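Long-range contact in putative branched-chain amino acid transport system substrate-binding protein (Rhodopseudomonas palustris, PDB 4F8J), which probably captures small aromatic acids such as 4'-hydroxycinnamic acid in the periplasm for ABC-type import: residues A284-D289 with A328-Y333. Residues are numbered along the deposited sequence; the frame is centred on the assembly and turned at random.
Sequences AAHSFD and ASQGVY. With HC4 (4'-hydroxycinnamic acid), chain E.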
ATOM      1  N   ALA A 284      -3.324  -7.658   0.792  1.00 17.16           N
ATOM      2  CA  ALA A 284      -3.741  -8.482   1.920  1.00 16.94           C
ATOM      3  C   ALA A 284      -2.852  -8.168   3.115  1.00 17.37           C
ATOM      4  O   ALA A 284      -3.290  -8.142   4.234  1.00 18.75           O
ATOM      5  CB  ALA A 284      -3.623  -9.959   1.582  1.00 17.01           C
ATOM      6  N   ALA A 285      -1.558  -7.965   2.848  1.00 17.05           N
ATOM      7  CA  ALA A 285      -0.593  -7.757   3.892  1.00 17.26           C
ATOM      8  C   ALA A 285      -0.897  -6.459   4.676  1.00 16.75           C
ATOM      9  O   ALA A 285      -0.549  -6.381   5.861  1.00 17.32           O
ATOM     10  CB  ALA A 285       0.821  -7.753   3.320  1.00 17.11           C
ATOM     11  N   HIS A 286      -1.448  -5.427   4.039  1.00 17.11           N
ATOM     12  CA  HIS A 286      -1.679  -4.171   4.768  1.00 16.81           C
ATOM     13  C   HIS A 286      -2.727  -4.302   5.858  1.00 16.79           C
ATOM     14  O   HIS A 286      -2.537  -3.791   6.964  1.00 17.98           O
ATOM     15  CB  HIS A 286      -2.009  -3.011   3.871  1.00 17.29           C
ATOM     16  CG  HIS A 286      -0.938  -2.689   2.859  1.00 18.00           C
ATOM     17  ND1 HIS A 286       0.402  -2.761   3.138  1.00 18.74           N
ATOM     18  CD2 HIS A 286      -1.043  -2.313   1.507  1.00 19.14           C
ATOM     19  CE1 HIS A 286       1.106  -2.419   2.038  1.00 19.08           C
ATOM     20  NE2 HIS A 286       0.247  -2.127   1.051  1.00 20.06           N
ATOM     21  N   SER A 287      -3.834  -4.995   5.565  1.00 17.14           N
ATOM     22  CA  SER A 287      -4.838  -5.184   6.621  1.00 17.51           C
ATOM     23  C   SER A 287      -4.325  -6.165   7.667  1.00 17.30           C
ATOM     24  O   SER A 287      -4.510  -5.937   8.862  1.00 17.73           O
ATOM     25  CB  SER A 287      -6.218  -5.556   6.062  1.00 18.13           C
ATOM     26  OG  SER A 287      -6.075  -6.762   5.371  1.00 19.02           O
ATOM     27  N   PHE A 288      -3.605  -7.214   7.265  1.00 17.74           N
ATOM     28  CA  PHE A 288      -3.006  -8.166   8.214  1.00 17.20           C
ATOM     29  C   PHE A 288      -2.038  -7.419   9.137  1.00 18.46           C
ATOM     30  O   PHE A 288      -2.078  -7.552  10.365  1.00 18.68           O
ATOM     31  CB  PHE A 288      -2.260  -9.262   7.423  1.00 18.39           C
ATOM     32  CG  PHE A 288      -1.621 -10.313   8.262  1.00 18.14           C
ATOM     33  CD1 PHE A 288      -2.331 -11.441   8.720  1.00 18.79           C
ATOM     34  CD2 PHE A 288      -0.294 -10.204   8.582  1.00 18.58           C
ATOM     35  CE1 PHE A 288      -1.693 -12.410   9.467  1.00 20.05           C
ATOM     36  CE2 PHE A 288       0.336 -11.175   9.324  1.00 20.21           C
ATOM     37  CZ  PHE A 288      -0.372 -12.271   9.775  1.00 20.21           C
ATOM     38  N   ASP A 289      -1.199  -6.573   8.553  1.00 17.44           N
ATOM     39  CA  ASP A 289      -0.177  -5.861   9.321  1.00 17.70           C
ATOM     40  C   ASP A 289      -0.828  -4.838  10.259  1.00 17.13           C
ATOM     41  O   ASP A 289      -0.298  -4.594  11.346  1.00 18.34           O
ATOM     42  CB  ASP A 289       0.802  -5.152   8.410  1.00 17.87           C
ATOM     43  CG  ASP A 289       1.734  -6.105   7.693  1.00 18.63           C
ATOM     44  OD1 ASP A 289       1.721  -7.318   8.017  1.00 17.97           O
ATOM     45  OD2 ASP A 289       2.556  -5.632   6.869  1.00 19.78           O
ATOM     46  N   ALA A 328       6.069  -6.653  11.239  1.00 20.35           N
ATOM     47  CA  ALA A 328       4.914  -7.100  10.460  1.00 19.29           C
ATOM     48  C   ALA A 328       5.384  -7.680   9.140  1.00 19.46           C
ATOM     49  O   ALA A 328       6.590  -7.754   8.880  1.00 19.92           O
ATOM     50  CB  ALA A 328       3.938  -5.942  10.266  1.00 19.88           C
ATOM     51  N   SER A 329       4.455  -8.129   8.304  1.00 17.85           N
ATOM     52  CA  SER A 329       4.859  -8.821   7.085  1.00 18.72           C
ATOM     53  C   SER A 329       5.508  -7.866   6.057  1.00 18.66           C
ATOM     54  O   SER A 329       6.335  -8.302   5.232  1.00 19.98           O
ATOM     55  CB  SER A 329       3.683  -9.590   6.467  1.00 18.63           C
ATOM     56  OG  SER A 329       2.742  -8.708   5.877  1.00 19.38           O
ATOM     57  N   GLN A 330       5.152  -6.573   6.114  1.00 18.47           N
ATOM     58  CA  GLN A 330       5.641  -5.620   5.126  1.00 18.62           C
ATOM     59  C   GLN A 330       6.787  -4.746   5.579  1.00 19.19           C
ATOM     60  O   GLN A 330       7.312  -3.945   4.802  1.00 19.93           O
ATOM     61  CB  GLN A 330       4.494  -4.737   4.626  1.00 18.87           C
ATOM     62  CG  GLN A 330       3.435  -5.491   3.835  1.00 19.13           C
ATOM     63  CD  GLN A 330       3.867  -5.813   2.425  1.00 20.23           C
ATOM     64  OE1 GLN A 330       4.946  -6.377   2.222  1.00 20.37           O
ATOM     65  NE2 GLN A 330       3.047  -5.430   1.440  1.00 19.71           N
ATOM     66  N   GLY A 331       7.168  -4.844   6.848  1.00 19.32           N
ATOM     67  CA  GLY A 331       8.242  -4.024   7.351  1.00 19.74           C
ATOM     68  C   GLY A 331       8.232  -4.021   8.844  1.00 19.63           C
ATOM     69  O   GLY A 331       7.489  -4.777   9.458  1.00 19.89           O
ATOM     70  N   VAL A 332       9.104  -3.184   9.409  1.00 18.53           N
ATOM     71  CA  VAL A 332       9.233  -3.017  10.860  1.00 19.32           C
ATOM     72  C   VAL A 332       8.949  -1.567  11.150  1.00 19.75           C
ATOM     73  O   VAL A 332       9.695  -0.676  10.747  1.00 20.24           O
ATOM     74  CB  VAL A 332      10.623  -3.482  11.356  1.00 19.44           C
ATOM     75  CG1 VAL A 332      10.758  -3.271  12.869  1.00 19.63           C
ATOM     76  CG2 VAL A 332      10.905  -4.948  11.005  1.00 19.36           C
ATOM     77  N   TYR A 333       7.828  -1.326  11.828  1.00 19.21           N
ATOM     78  CA  TYR A 333       7.294   0.043  11.963  1.00 18.59           C
ATOM     79  C   TYR A 333       7.768   0.730  13.237  1.00 20.00           C
ATOM     80  O   TYR A 333       7.628   0.194  14.318  1.00 19.73           O
ATOM     81  CB  TYR A 333       5.756   0.020  11.956  1.00 19.10           C
ATOM     82  CG  TYR A 333       5.167  -0.404  10.642  1.00 18.56           C
ATOM     83  CD1 TYR A 333       5.034  -1.732  10.311  1.00 18.98           C
ATOM     84  CD2 TYR A 333       4.733   0.534   9.714  1.00 18.16           C
ATOM     85  CE1 TYR A 333       4.492  -2.123   9.096  1.00 19.22           C
ATOM     86  CE2 TYR A 333       4.173   0.136   8.486  1.00 18.42           C
ATOM     87  CZ  TYR A 333       4.067  -1.193   8.175  1.00 17.74           C
ATOM     88  OH  TYR A 333       3.556  -1.586   6.940  1.00 18.95           O
TER
HETATM   89  C1  HC4 E 404      -3.604   4.177  -5.305  1.00 21.60           C
HETATM   90  O1  HC4 E 404      -3.965   5.318  -4.979  1.00 22.58           O
HETATM   91  O2  HC4 E 404      -4.214   3.519  -6.195  1.00 25.10           O
HETATM   92  C2  HC4 E 404      -2.452   3.478  -4.672  1.00 22.50           C
HETATM   93  C3  HC4 E 404      -2.637   2.227  -4.255  1.00 21.09           C
HETATM   94  C1' HC4 E 404      -1.631   1.471  -3.447  1.00 20.40           C
HETATM   95  C2' HC4 E 404      -0.237   1.640  -3.570  1.00 19.18           C
HETATM   96  C3' HC4 E 404       0.626   0.948  -2.734  1.00 20.48           C
HETATM   97  C4' HC4 E 404       0.180   0.062  -1.771  1.00 19.69           C
HETATM   98  C5' HC4 E 404      -1.193  -0.116  -1.651  1.00 19.76           C
HETATM   99  C6' HC4 E 404      -2.048   0.587  -2.481  1.00 19.86           C
HETATM  100  O4' HC4 E 404       1.014  -0.654  -0.946  1.00 20.14           O
HETATM  101  O   HOH W   1       1.634  -3.326   5.687  1.00 18.56           O
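A beta-hairpin turn, 328-331, between the short antiparallel strands 326-327 and 332-333 is gripped by a carboxylate from helix 282-302: Asp289 reaches Ser329 and Gln330 with separate oxygens. OD1 of Asp289 accepts twice, from Ser329 OG at 2.7 Å on the syn side and from Ser329 N at 2.9 Å, the latter from above the carboxylate plane. OD2 of Asp289 takes Gln330 N at 2.9 Å, also syn but with a bent N-H...O angle of 133°. With OG between the backbone N and the carbonyl carbon (chi1 72°), Ser329 brings hydroxyl and N-H to the same oxygen. Ala328 CB packs against Asp289 CG at 3.4 Å, while the Gln330 chain, bent at chi2, lays CG on Ala285 CB (3.5 Å). Gln330 OE1 is bound by Val248 N. The site is consistent with a place at the interdomain hinge of the two-domain periplasmic binding protein fold, and the cluster extends to the ligand: a water donates to Asp289 OD2 and Tyr333 OH and meets His286 ND1 at the ring edge, while His286 NE2 lies 2.6 Å from O4' of 4'-hydroxycinnamic acid in a hydrogen bond. Tyr333 OH also bonds Met115 O. Replacing Asp289 by an alanine would remove both oxygens and would probably leave Ser329 N, Ser329 OG and Gln330 N without their acceptors, and take an acceptor from the water that meets His286 ND1.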